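Inactive Zymogen C11 Protease (Parabacteroides distasonis, PDB 6MZO) is a clostripain-like (C11 family) cysteine protease, captured as an inactive zymogen that probably needs proteolytic processing before it can cleave peptide bonds. Local coordinates at residues L50-D55 with F64-E69; Y126-S131 with P341-W346; S148-Y153 with Y172-C177; G225-M230 with V302-T307. All blocks are in the same frame, centred on the assembly; numbering follows the deposited sequence.

Interaction 1. Residues L50-D55 with F64-E69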
loop_
_atom_site.group_PDB
_atom_site.type_symbol
_atom_site.label_atom_id
_atom_site.label_comp_id
_atom_site.label_asym_id
_atom_site.label_seq_id
_atom_site.Cartn_x
_atom_site.Cartn_y
_atom_site.Cartn_z
ATOM N N LEU A 50 5.488 5.250 -19.214
ATOM C CA LEU A 50 4.607 4.386 -18.407
ATOM C C LEU A 50 4.892 2.928 -18.844
ATOM O O LEU A 50 4.655 2.592 -20.010
ATOM C CB LEU A 50 3.158 4.704 -18.644
ATOM C CG LEU A 50 2.191 3.838 -17.791
ATOM C CD1 LEU A 50 2.347 3.938 -16.226
ATOM C CD2 LEU A 50 0.811 4.192 -18.249
ATOM N N LEU A 51 5.342 2.093 -17.899
ATOM C CA LEU A 51 5.643 0.698 -18.136
ATOM C C LEU A 51 4.716 -0.138 -17.261
ATOM O O LEU A 51 4.418 0.236 -16.118
ATOM C CB LEU A 51 7.081 0.410 -17.749
ATOM C CG LEU A 51 8.183 0.808 -18.773
ATOM C CD1 LEU A 51 8.061 -0.187 -19.942
ATOM C CD2 LEU A 51 8.123 2.228 -19.254
ATOM N N ILE A 52 4.221 -1.247 -17.821
ATOM C CA ILE A 52 3.298 -2.180 -17.109
ATOM C C ILE A 52 3.866 -3.569 -17.147
ATOM O O ILE A 52 4.377 -4.011 -18.212
ATOM C CB ILE A 52 1.923 -2.264 -17.804
ATOM C CG1 ILE A 52 1.422 -0.897 -18.239
ATOM C CG2 ILE A 52 0.878 -2.984 -16.943
ATOM C CD1 ILE A 52 1.033 0.061 -17.079
ATOM N N TYR A 53 3.750 -4.288 -16.036
ATOM C CA TYR A 53 4.113 -5.711 -16.000
ATOM C C TYR A 53 2.863 -6.435 -15.626
ATOM O O TYR A 53 2.170 -6.039 -14.616
ATOM C CB TYR A 53 5.200 -5.989 -14.973
ATOM C CG TYR A 53 5.481 -7.457 -14.767
ATOM C CD1 TYR A 53 6.431 -8.119 -15.550
ATOM C CD2 TYR A 53 4.833 -8.176 -13.742
ATOM C CE1 TYR A 53 6.697 -9.478 -15.358
ATOM C CE2 TYR A 53 5.069 -9.530 -13.572
ATOM C CZ TYR A 53 6.011 -10.155 -14.368
ATOM O OH TYR A 53 6.264 -11.482 -14.113
ATOM N N THR A 54 2.521 -7.449 -16.402
ATOM C CA THR A 54 1.413 -8.304 -16.008
ATOM C C THR A 54 1.803 -9.758 -16.032
ATOM O O THR A 54 2.718 -10.178 -16.786
ATOM C CB THR A 54 0.184 -8.146 -16.924
ATOM O OG1 THR A 54 0.528 -8.586 -18.251
ATOM C CG2 THR A 54 -0.334 -6.695 -16.988
ATOM N N ASP A 55 1.058 -10.561 -15.257
ATOM C CA ASP A 55 1.216 -12.034 -15.255
ATOM C C ASP A 55 -0.165 -12.677 -15.169
ATOM O O ASP A 55 -0.518 -13.328 -14.195
ATOM C CB ASP A 55 2.117 -12.455 -14.094
ATOM C CG ASP A 55 2.291 -13.973 -13.984
ATOM O OD1 ASP A 55 2.331 -14.689 -15.007
ATOM O OD2 ASP A 55 2.407 -14.428 -12.844
ATOM N N PHE A 64 5.427 -4.203 -20.831
ATOM C CA PHE A 64 5.087 -3.450 -22.047
ATOM C C PHE A 64 4.946 -1.982 -21.689
ATOM O O PHE A 64 4.658 -1.616 -20.564
ATOM C CB PHE A 64 3.801 -3.963 -22.729
ATOM C CG PHE A 64 2.564 -4.086 -21.791
ATOM C CD1 PHE A 64 2.371 -5.250 -21.067
ATOM C CD2 PHE A 64 1.620 -3.055 -21.732
ATOM C CE1 PHE A 64 1.224 -5.419 -20.234
ATOM C CE2 PHE A 64 0.470 -3.182 -20.914
ATOM C CZ PHE A 64 0.273 -4.376 -20.178
ATOM N N GLN A 65 5.155 -1.149 -22.677
ATOM C CA GLN A 65 4.978 0.288 -22.552
ATOM C C GLN A 65 3.599 0.651 -23.103
ATOM O O GLN A 65 3.074 0.042 -24.086
ATOM C CB GLN A 65 6.125 0.987 -23.323
ATOM C CG GLN A 65 5.906 2.531 -23.299
ATOM C CD GLN A 65 7.049 3.289 -23.997
ATOM O OE1 GLN A 65 7.798 2.731 -24.861
ATOM N NE2 GLN A 65 7.191 4.564 -23.633
ATOM N N LEU A 66 2.977 1.651 -22.482
ATOM C CA LEU A 66 1.772 2.229 -23.053
ATOM C C LEU A 66 2.119 3.643 -23.363
ATOM O O LEU A 66 2.606 4.350 -22.468
ATOM C CB LEU A 66 0.618 2.242 -22.077
ATOM C CG LEU A 66 0.074 0.866 -21.764
ATOM C CD1 LEU A 66 -1.064 0.962 -20.696
ATOM C CD2 LEU A 66 -0.459 0.133 -23.040
ATOM N N LYS A 67 1.855 4.088 -24.566
ATOM C CA LYS A 67 2.121 5.462 -24.873
ATOM C C LYS A 67 1.042 6.051 -25.760
ATOM O O LYS A 67 0.263 5.347 -26.304
ATOM C CB LYS A 67 3.484 5.610 -25.502
ATOM C CG LYS A 67 3.537 5.036 -26.879
ATOM C CD LYS A 67 4.954 4.938 -27.405
ATOM C CE LYS A 67 5.739 6.197 -27.202
ATOM N NZ LYS A 67 7.097 6.093 -27.779
ATOM N N LEU A 68 0.991 7.364 -25.813
ATOM C CA LEU A 68 0.061 8.050 -26.658
ATOM C C LEU A 68 0.677 8.277 -28.012
ATOM O O LEU A 68 1.759 8.685 -28.116
ATOM C CB LEU A 68 -0.298 9.401 -26.080
ATOM C CG LEU A 68 -1.591 9.503 -25.315
ATOM C CD1 LEU A 68 -1.899 10.929 -24.935
ATOM C CD2 LEU A 68 -2.756 8.879 -26.043
ATOM N N GLU A 69 -0.074 8.008 -29.041
ATOM C CA GLU A 69 0.391 8.218 -30.366
ATOM C C GLU A 69 -0.791 8.816 -31.081
ATOM O O GLU A 69 -1.812 8.220 -31.159
ATOM C CB GLU A 69 0.823 6.888 -30.938
ATOM C CG GLU A 69 0.857 6.768 -32.411
ATOM C CD GLU A 69 1.131 5.347 -32.844
ATOM O OE1 GLU A 69 0.244 4.810 -33.520
ATOM O OE2 GLU A 69 2.204 4.824 -32.504
HETATM O O HOH W 1 4.993 5.626 -22.020
#
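The Phe64 ring lies against the side of Ile52 in a beta hairpin, where strand 49-54 and the returning strand 62-69 pair antiparallel in the mixed sheet of this clostripain-like fold. Ile52 CB sits over one face of the ring, 3.8 Å from its centroid, in a CH-pi contact displaced toward the rim. CG of Phe64 is placed between its own backbone N and carbonyl carbon (chi1 52°), which swings the ring back over the neighbouring strand. At the ring's edge, near its plane, stands Thr54 OG1, 3.8 Å from Phe64 CE1. On the same face of the sheet, Ile52 CG1 meets Leu66 CD1 at 4.0 Å. Ile52 and Phe64 form a hydrogen-bonded pair: Ile52 N to Phe64 O and Phe64 N to Ile52 O are both 2.8 Å and nearly straight. Next to it, Leu51 and Gln65 make the non-hydrogen-bonded pair, their side chains on the other face.

Helix 26-43 packs on Leu50 and Leu66 through Ile40, while Ile17 and Phe19 of strand 14-19 touch Ile52. The extended Gln65 side chain gives its OE1 to a hydrogen bond with Tyr104. The amide nitrogen of the same group helps hold a water, which accepts from Gln65 NE2 and from Leu50 N, both at 2.9 Å, and donates to Leu66 O at 2.7 Å.

Interaction 2. Residues Y126-S131 with P341-W346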
loop_
_atom_site.group_PDB
_atom_site.type_symbol
_atom_site.label_atom_id
_atom_site.label_comp_id
_atom_site.label_asym_id
_atom_site.label_seq_id
_atom_site.Cartn_x
_atom_site.Cartn_y
_atom_site.Cartn_z
ATOM N N TYR A 126 -4.324 -16.640 8.479
ATOM C CA TYR A 126 -5.586 -17.208 8.934
ATOM C C TYR A 126 -5.314 -18.197 10.062
ATOM O O TYR A 126 -6.038 -18.238 11.059
ATOM C CB TYR A 126 -6.334 -17.893 7.786
ATOM C CG TYR A 126 -6.864 -16.942 6.733
ATOM C CD1 TYR A 126 -6.085 -16.566 5.636
ATOM C CD2 TYR A 126 -8.145 -16.421 6.837
ATOM C CE1 TYR A 126 -6.579 -15.693 4.680
ATOM C CE2 TYR A 126 -8.647 -15.559 5.887
ATOM C CZ TYR A 126 -7.866 -15.198 4.813
ATOM O OH TYR A 126 -8.388 -14.328 3.887
ATOM N N SER A 127 -4.247 -18.973 9.881
ATOM C CA SER A 127 -3.770 -19.921 10.881
ATOM C C SER A 127 -3.358 -19.157 12.145
ATOM O O SER A 127 -3.726 -19.534 13.261
ATOM C CB SER A 127 -2.607 -20.744 10.301
ATOM O OG SER A 127 -1.682 -21.152 11.290
ATOM N N TYR A 128 -2.636 -18.053 11.959
ATOM C CA TYR A 128 -2.194 -17.228 13.084
ATOM C C TYR A 128 -3.385 -16.548 13.785
ATOM O O TYR A 128 -3.285 -16.272 14.985
ATOM C CB TYR A 128 -1.172 -16.162 12.645
ATOM C CG TYR A 128 0.194 -16.684 12.205
ATOM C CD1 TYR A 128 0.546 -18.022 12.316
ATOM C CD2 TYR A 128 1.124 -15.825 11.674
ATOM C CE1 TYR A 128 1.798 -18.473 11.904
ATOM C CE2 TYR A 128 2.369 -16.263 11.256
ATOM C CZ TYR A 128 2.707 -17.579 11.372
ATOM O OH TYR A 128 3.961 -17.983 10.936
ATOM N N LEU A 129 -4.479 -16.282 13.055
ATOM C CA LEU A 129 -5.698 -15.703 13.644
ATOM C C LEU A 129 -6.624 -16.782 14.182
ATOM O O LEU A 129 -7.783 -16.513 14.493
ATOM C CB LEU A 129 -6.460 -14.843 12.631
ATOM C CG LEU A 129 -5.727 -13.540 12.333
ATOM C CD1 LEU A 129 -6.348 -12.720 11.186
ATOM C CD2 LEU A 129 -5.611 -12.680 13.573
ATOM N N ARG A 130 -6.095 -17.998 14.270
ATOM C CA ARG A 130 -6.845 -19.158 14.787
ATOM C C ARG A 130 -8.152 -19.480 14.011
ATOM O O ARG A 130 -9.135 -19.935 14.606
ATOM C CB ARG A 130 -7.155 -18.951 16.281
ATOM C CG ARG A 130 -5.932 -18.928 17.171
ATOM C CD ARG A 130 -6.320 -18.895 18.635
ATOM N NE ARG A 130 -5.243 -19.391 19.492
ATOM C CZ ARG A 130 -5.309 -19.462 20.820
ATOM N NH1 ARG A 130 -6.416 -19.074 21.453
ATOM N NH2 ARG A 130 -4.270 -19.928 21.518
ATOM N N SER A 131 -8.146 -19.282 12.690
ATOM C CA SER A 131 -9.303 -19.578 11.834
ATOM C C SER A 131 -9.019 -20.634 10.748
ATOM O O SER A 131 -7.870 -20.993 10.472
ATOM C CB SER A 131 -9.812 -18.283 11.175
ATOM O OG SER A 131 -10.393 -18.506 9.896
ATOM N N PRO A 341 -0.488 -15.986 19.986
ATOM C CA PRO A 341 0.949 -15.987 20.272
ATOM C C PRO A 341 1.856 -16.167 19.049
ATOM O O PRO A 341 2.917 -15.564 19.085
ATOM C CB PRO A 341 1.123 -17.168 21.240
ATOM C CG PRO A 341 -0.067 -18.055 20.960
ATOM C CD PRO A 341 -1.195 -17.128 20.567
ATOM N N LYS A 342 1.449 -16.930 18.030
ATOM C CA LYS A 342 2.290 -17.096 16.858
ATOM C C LYS A 342 2.373 -15.761 16.102
ATOM O O LYS A 342 3.444 -15.390 15.603
ATOM C CB LYS A 342 1.784 -18.234 15.951
ATOM C CG LYS A 342 2.537 -19.538 16.207
ATOM C CD LYS A 342 1.987 -20.740 15.457
ATOM C CE LYS A 342 3.008 -21.855 15.509
ATOM N NZ LYS A 342 2.457 -23.163 15.064
ATOM N N LEU A 343 1.293 -14.984 16.072
ATOM C CA LEU A 343 1.333 -13.734 15.340
ATOM C C LEU A 343 2.185 -12.737 16.128
ATOM O O LEU A 343 2.966 -11.980 15.553
ATOM C CB LEU A 343 -0.074 -13.210 15.148
ATOM C CG LEU A 343 -0.280 -12.144 14.093
ATOM C CD1 LEU A 343 0.327 -12.616 12.754
ATOM C CD2 LEU A 343 -1.783 -11.990 13.981
ATOM N N ASN A 344 2.038 -12.767 17.460
ATOM C CA ASN A 344 2.878 -11.909 18.294
ATOM C C ASN A 344 4.374 -12.209 18.067
ATOM O O ASN A 344 5.175 -11.280 18.050
ATOM C CB ASN A 344 2.603 -12.140 19.785
ATOM C CG ASN A 344 1.195 -11.712 20.229
ATOM O OD1 ASN A 344 0.494 -10.922 19.573
ATOM N ND2 ASN A 344 0.780 -12.294 21.345
ATOM N N GLU A 345 4.737 -13.489 17.944
ATOM C CA GLU A 345 6.135 -13.850 17.766
ATOM C C GLU A 345 6.618 -13.460 16.325
ATOM O O GLU A 345 7.712 -12.923 16.169
ATOM C CB GLU A 345 6.354 -15.338 18.079
ATOM C CG GLU A 345 6.172 -16.283 16.927
ATOM C CD GLU A 345 6.351 -17.750 17.332
ATOM O OE1 GLU A 345 5.945 -18.138 18.464
ATOM O OE2 GLU A 345 6.928 -18.497 16.506
ATOM N N TRP A 346 5.783 -13.667 15.312
ATOM C CA TRP A 346 6.076 -13.192 13.959
ATOM C C TRP A 346 6.351 -11.688 13.932
ATOM O O TRP A 346 7.280 -11.220 13.278
ATOM C CB TRP A 346 4.894 -13.522 13.028
ATOM C CG TRP A 346 5.001 -12.946 11.694
ATOM C CD1 TRP A 346 5.677 -13.474 10.619
ATOM C CD2 TRP A 346 4.421 -11.745 11.253
ATOM N NE1 TRP A 346 5.564 -12.641 9.539
ATOM C CE2 TRP A 346 4.786 -11.573 9.898
ATOM C CE3 TRP A 346 3.616 -10.773 11.868
ATOM C CZ2 TRP A 346 4.374 -10.467 9.147
ATOM C CZ3 TRP A 346 3.217 -9.654 11.100
ATOM C CH2 TRP A 346 3.607 -9.531 9.765
HETATM O O HOH W 2 -1.271 -16.406 16.572
#
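Tyr128, the last residue of helix 125-128, pushes its ring into the ridged surface of helix 341-347, between Lys342, Leu343 and Trp346. These three present one side of the helix, with Trp346 about a turn beyond the other two. Leu343 CD1 comes in at the edge of the tyrosine ring, 3.5 Å from Tyr128 CD2; the CB of Lys342 is 3.8 Å from Tyr128 CD1, and Trp346 CB reaches Tyr128 CE2 at 4.1 Å. Leu343 has CG anti to its backbone N (chi1 -163°), and its two methyls divide the work: CD1 goes to the tyrosine, while CD2 turns to Leu129 CD2, 3.9 Å away.

Polar bridging is left to one water, which donates to Tyr128 O at 2.6 Å and accepts from Leu343 N at 3.0 Å, tying the end of one helix to the first turn of the other. Just past Tyr128 in the chain, the short helix closes with a Schellman motif: Ser131 N bonds to Tyr126 O, Arg130 N to Ser127 O, and Arg130 takes positive phi. From this turn the long Arg130 side chain reaches toward Pro341, coming only loosely near its CD.

Pro122, in the loop leading to helix 125-128, touches Tyr128, Leu343 and Trp346 alike. On helix 341-347, Asn344 is hydrogen-bonded to Tyr334, in strand 332-334, and to Gln337 O.

Interaction 3. Residues S148-Y153 with Y172-C177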
loop_
_atom_site.group_PDB
_atom_site.type_symbol
_atom_site.label_atom_id
_atom_site.label_comp_id
_atom_site.label_asym_id
_atom_site.label_seq_id
_atom_site.Cartn_x
_atom_site.Cartn_y
_atom_site.Cartn_z
ATOM N N SER A 148 13.231 -5.130 1.956
ATOM C CA SER A 148 14.628 -5.376 1.712
ATOM C C SER A 148 14.931 -5.271 0.209
ATOM O O SER A 148 15.922 -4.653 -0.198
ATOM C CB SER A 148 15.052 -6.748 2.298
ATOM O OG SER A 148 16.403 -6.962 1.979
ATOM N N ALA A 149 14.055 -5.843 -0.605
ATOM C CA ALA A 149 14.277 -5.891 -2.052
ATOM C C ALA A 149 14.263 -4.483 -2.636
ATOM O O ALA A 149 15.098 -4.187 -3.501
ATOM C CB ALA A 149 13.226 -6.745 -2.715
ATOM N N LEU A 150 13.382 -3.621 -2.118
ATOM C CA LEU A 150 13.224 -2.270 -2.697
ATOM C C LEU A 150 14.164 -1.268 -2.040
ATOM O O LEU A 150 14.320 -0.149 -2.533
ATOM C CB LEU A 150 11.755 -1.781 -2.578
ATOM C CG LEU A 150 10.707 -2.587 -3.349
ATOM C CD1 LEU A 150 9.285 -1.902 -3.281
ATOM C CD2 LEU A 150 11.221 -2.713 -4.800
ATOM N N SER A 151 14.886 -1.680 -0.991
ATOM C CA SER A 151 15.710 -0.701 -0.283
ATOM C C SER A 151 16.837 -0.100 -1.155
ATOM O O SER A 151 17.290 1.002 -0.851
ATOM C CB SER A 151 16.312 -1.306 0.996
ATOM O OG SER A 151 17.316 -2.232 0.640
ATOM N N LYS A 152 17.248 -0.776 -2.242
ATOM C CA LYS A 152 18.266 -0.262 -3.161
ATOM C C LYS A 152 17.788 0.805 -4.155
ATOM O O LYS A 152 18.580 1.304 -4.985
ATOM C CB LYS A 152 18.859 -1.418 -3.973
ATOM C CG LYS A 152 17.820 -2.173 -4.859
ATOM C CD LYS A 152 18.464 -3.422 -5.555
ATOM C CE LYS A 152 17.495 -4.630 -5.550
ATOM N NZ LYS A 152 17.403 -5.343 -4.208
ATOM N N TYR A 153 16.494 1.092 -4.141
ATOM C CA TYR A 153 15.927 2.109 -5.035
ATOM C C TYR A 153 15.532 3.383 -4.343
ATOM O O TYR A 153 15.454 3.450 -3.129
ATOM C CB TYR A 153 14.677 1.588 -5.747
ATOM C CG TYR A 153 14.948 0.309 -6.482
ATOM C CD1 TYR A 153 15.752 0.300 -7.609
ATOM C CD2 TYR A 153 14.353 -0.877 -6.071
ATOM C CE1 TYR A 153 16.022 -0.875 -8.291
ATOM C CE2 TYR A 153 14.606 -2.058 -6.745
ATOM C CZ TYR A 153 15.434 -2.052 -7.854
ATOM O OH TYR A 153 15.674 -3.240 -8.509
ATOM N N TYR A 172 6.831 2.583 7.937
ATOM C CA TYR A 172 8.155 2.667 8.526
ATOM C C TYR A 172 9.151 1.837 7.710
ATOM O O TYR A 172 10.303 2.289 7.418
ATOM C CB TYR A 172 8.138 2.164 9.976
ATOM C CG TYR A 172 9.410 2.412 10.729
ATOM C CD1 TYR A 172 9.789 3.706 11.064
ATOM C CD2 TYR A 172 10.161 1.362 11.219
ATOM C CE1 TYR A 172 10.937 3.925 11.847
ATOM C CE2 TYR A 172 11.379 1.564 11.994
ATOM C CZ TYR A 172 11.685 2.879 12.307
ATOM O OH TYR A 172 12.804 3.042 13.046
ATOM N N ALA A 173 8.727 0.641 7.323
ATOM C CA ALA A 173 9.669 -0.284 6.604
ATOM C C ALA A 173 10.124 0.310 5.277
ATOM O O ALA A 173 11.287 0.022 4.860
ATOM C CB ALA A 173 9.016 -1.638 6.345
ATOM N N PHE A 174 9.236 1.043 4.624
ATOM C CA PHE A 174 9.572 1.585 3.287
ATOM C C PHE A 174 10.050 3.008 3.311
ATOM O O PHE A 174 10.188 3.618 2.230
ATOM C CB PHE A 174 8.374 1.444 2.311
ATOM C CG PHE A 174 8.091 -0.009 1.968
ATOM C CD1 PHE A 174 7.258 -0.795 2.799
ATOM C CD2 PHE A 174 8.701 -0.607 0.890
ATOM C CE1 PHE A 174 7.041 -2.134 2.538
ATOM C CE2 PHE A 174 8.503 -1.952 0.611
ATOM C CZ PHE A 174 7.676 -2.732 1.455
ATOM N N ARG A 175 10.315 3.565 4.496
ATOM C CA ARG A 175 10.614 5.017 4.592
ATOM C C ARG A 175 11.878 5.408 3.839
ATOM O O ARG A 175 12.003 6.559 3.439
ATOM C CB ARG A 175 10.744 5.442 6.067
ATOM C CG ARG A 175 11.969 4.863 6.776
ATOM C CD ARG A 175 11.784 5.123 8.295
ATOM N NE ARG A 175 12.973 4.826 9.048
ATOM C CZ ARG A 175 13.423 3.591 9.300
ATOM N NH1 ARG A 175 12.743 2.563 8.835
ATOM N NH2 ARG A 175 14.556 3.359 9.962
ATOM N N GLY A 176 12.791 4.465 3.717
ATOM C CA GLY A 176 14.057 4.742 3.057
ATOM C C GLY A 176 14.043 4.653 1.547
ATOM O O GLY A 176 14.993 5.222 0.919
ATOM N N CYS A 177 13.040 4.005 0.929
ATOM C CA CYS A 177 13.102 3.857 -0.520
ATOM C C CYS A 177 11.999 4.591 -1.279
ATOM O O CYS A 177 11.925 4.482 -2.513
ATOM C CB CYS A 177 13.092 2.392 -0.911
ATOM S SG CYS A 177 11.545 1.638 -0.473
HETATM O O HOH W 3 16.681 4.608 -1.283
#
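Cys177 directs its side chain at the end of helix 143-150, where the chain leaves the helix through a type I turn from Leu150 to Tyr153. Its CB is 3.3 Å from Leu150 O and 3.4 Å from Tyr153 O. With chi1 at 65°, SG is held between the cysteine's own backbone N and carbonyl carbon, and from there it meets Leu150 CB at 4.0 Å. Leu150 extends past the cysteine with chi2 at -174°, bringing CD1 within 4.0 Å of Phe174 CE2 as the two side chains slant past each other.

A water links the two loops, donating to both Tyr153 O and Gly176 O. Polar side chains curl back onto each helix end: Ser151 OG bonds to Ser148 O, and Lys152 NZ to Ala149 O at 2.7 Å. Arg175 folds over the Tyr172 ring, placing NH1 above its centre while bonding to Tyr172 O at 2.8 Å.

The exits of helices 143-150 and 168-173 lead here into the neighbouring parallel strands 155-162 and 178-183 of the alpha/beta fold, and Cys177 already shares a backbone hydrogen bond with Phe155. Ile158 lies against Leu150, Phe174 and Cys177, Ile97 of helix 90-103 packs on Leu150, and Arg175 forms salt bridges with Asp236 and Glu351.

Interaction 4. Residues G225-M230 with V302-T307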
loop_
_atom_site.group_PDB
_atom_site.type_symbol
_atom_site.label_atom_id
_atom_site.label_comp_id
_atom_site.label_asym_id
_atom_site.label_seq_id
_atom_site.Cartn_x
_atom_site.Cartn_y
_atom_site.Cartn_z
ATOM N N GLY A 225 -14.551 3.345 1.049
ATOM C CA GLY A 225 -13.119 3.288 0.805
ATOM C C GLY A 225 -12.391 4.181 1.797
ATOM O O GLY A 225 -12.968 5.156 2.283
ATOM N N THR A 226 -11.143 3.830 2.094
ATOM C CA THR A 226 -10.294 4.601 2.991
ATOM C C THR A 226 -8.978 4.795 2.303
ATOM O O THR A 226 -8.500 3.823 1.650
ATOM C CB THR A 226 -10.054 3.906 4.358
ATOM O OG1 THR A 226 -9.303 2.681 4.154
ATOM C CG2 THR A 226 -11.397 3.619 5.099
ATOM N N ILE A 227 -8.362 5.988 2.430
ATOM C CA ILE A 227 -7.073 6.235 1.754
ATOM C C ILE A 227 -6.226 7.114 2.669
ATOM O O ILE A 227 -6.754 7.870 3.517
ATOM C CB ILE A 227 -7.310 6.912 0.366
ATOM C CG1 ILE A 227 -6.028 6.897 -0.502
ATOM C CG2 ILE A 227 -7.956 8.281 0.566
ATOM C CD1 ILE A 227 -5.808 5.475 -0.929
ATOM N N SER A 228 -4.918 6.961 2.569
ATOM C CA SER A 228 -3.976 7.872 3.220
ATOM C C SER A 228 -2.672 7.938 2.519
ATOM O O SER A 228 -2.335 7.056 1.686
ATOM C CB SER A 228 -3.733 7.469 4.668
ATOM O OG SER A 228 -3.266 6.129 4.757
ATOM N N VAL A 229 -1.997 9.045 2.788
ATOM C CA VAL A 229 -0.696 9.295 2.197
ATOM C C VAL A 229 0.317 9.624 3.292
ATOM O O VAL A 229 0.073 10.562 4.097
ATOM C CB VAL A 229 -0.742 10.517 1.270
ATOM C CG1 VAL A 229 0.635 10.734 0.652
ATOM C CG2 VAL A 229 -1.703 10.326 0.148
ATOM N N MET A 230 1.432 8.911 3.316
ATOM C CA MET A 230 2.426 9.102 4.385
ATOM C C MET A 230 3.672 9.729 3.805
ATOM O O MET A 230 4.144 9.359 2.700
ATOM C CB MET A 230 2.754 7.754 5.085
ATOM C CG MET A 230 1.820 7.355 6.214
ATOM S SD MET A 230 0.103 7.243 5.730
ATOM C CE MET A 230 0.231 5.871 4.559
ATOM N N VAL A 302 1.105 11.791 8.441
ATOM C CA VAL A 302 -0.034 11.406 7.607
ATOM C C VAL A 302 -0.527 12.725 6.940
ATOM O O VAL A 302 -1.286 13.527 7.575
ATOM C CB VAL A 302 -1.088 10.720 8.401
ATOM C CG1 VAL A 302 -2.289 10.344 7.460
ATOM C CG2 VAL A 302 -0.554 9.401 9.064
ATOM N N ILE A 303 -0.081 13.002 5.716
ATOM C CA ILE A 303 -0.282 14.324 5.155
ATOM C C ILE A 303 -1.621 14.484 4.488
ATOM O O ILE A 303 -2.066 15.633 4.301
ATOM C CB ILE A 303 0.843 14.758 4.156
ATOM C CG1 ILE A 303 0.875 13.800 2.945
ATOM C CG2 ILE A 303 2.153 14.832 4.949
ATOM C CD1 ILE A 303 1.670 14.449 1.773
ATOM N N TYR A 304 -2.268 13.349 4.168
ATOM C CA TYR A 304 -3.628 13.367 3.648
ATOM C C TYR A 304 -4.278 12.094 4.084
ATOM O O TYR A 304 -3.634 11.030 4.040
ATOM C CB TYR A 304 -3.626 13.486 2.116
ATOM C CG TYR A 304 -5.046 13.440 1.562
ATOM C CD1 TYR A 304 -5.823 14.587 1.461
ATOM C CD2 TYR A 304 -5.623 12.205 1.244
ATOM C CE1 TYR A 304 -7.104 14.514 0.977
ATOM C CE2 TYR A 304 -6.939 12.092 0.748
ATOM C CZ TYR A 304 -7.673 13.252 0.665
ATOM O OH TYR A 304 -8.967 13.267 0.153
ATOM N N LYS A 305 -5.548 12.170 4.511
ATOM C CA LYS A 305 -6.334 10.965 4.779
ATOM C C LYS A 305 -7.796 11.246 4.487
ATOM O O LYS A 305 -8.284 12.397 4.591
ATOM C CB LYS A 305 -6.158 10.482 6.190
ATOM C CG LYS A 305 -6.821 11.433 7.240
ATOM C CD LYS A 305 -6.768 10.784 8.642
ATOM C CE LYS A 305 -7.509 11.700 9.626
ATOM N NZ LYS A 305 -6.743 12.927 9.739
ATOM N N ALA A 306 -8.511 10.227 4.058
ATOM C CA ALA A 306 -9.926 10.391 3.840
ATOM C C ALA A 306 -10.617 9.065 4.019
ATOM O O ALA A 306 -10.074 8.003 3.715
ATOM C CB ALA A 306 -10.219 10.967 2.457
ATOM N N THR A 307 -11.867 9.136 4.511
ATOM C CA THR A 307 -12.666 7.938 4.616
ATOM C C THR A 307 -14.162 8.216 4.372
ATOM O O THR A 307 -14.692 9.310 4.695
ATOM C CB THR A 307 -12.532 7.290 6.023
ATOM O OG1 THR A 307 -13.309 6.097 6.073
ATOM C CG2 THR A 307 -13.048 8.292 7.149
#
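Ile227 and Val229 meet Tyr304 and Ala306 on one face of an antiparallel strand pair at the edge of the central sheet. Ile227 CG2 does double duty, lying at the edge of the Tyr304 ring, 3.9 Å from CE2, and touching Ala306 CB at 4.0 Å. Val229 splits its branches: with CG1 anti to the backbone N (chi1 -179°), that methyl reaches CG1 of Ile303, the residue at the bulge, at 3.8 Å, while CG2 faces Tyr304 CB.

The backbone binds both hydrogen-bonded pairs. Ile227 exchanges N-H and C=O with Ala306, whereas Val229 N bonds to Tyr304 O but Val229 O takes the N-H of Ile303, at 2.9 Å. That one-residue shift is a beta bulge, and beyond it Met230 lies alongside Val302, SD to CG2 4.0 Å.

Met230 and Val302 are on the other face of the sheet, where Thr226 and Thr307 also point the same way, with Thr226 CG2 3.3 Å from Thr307 OG1. The buried hydroxyls are satisfied from outside the pair: Thr226 OG1 by Ser184 and Thr186, and Ser228 OG by Gly330 O and Ser166.

Strand 302-307 is the outermost strand on this side of the sheet. Strand 226-231 joins it to strand 178-183, with backbone hydrogen bonds of Ser228 with Gly183 and Met230 with Ile181, and helix 209-220 packs over Ile227, Val229 and Tyr304.

Interactions 1 and 4 belong to one sheet, near its two ends: both are antiparallel strand pairs, held by backbone hydrogen bonds with apolar side chains on one face, their nearest atoms about 17 Å apart. Interaction 1 is a local hairpin and wholly buried; interaction 4 joins segments with 71 residues between them and is partly exposed along the outer strand. Interactions 2 and 3 instead join helix ends and loops, by side-chain packing and a single bridging water each. Interaction 3 is buried against the sheet, whereas interaction 2 lies nearer the surface and closes a long loop of chain that contains both 3 and 4.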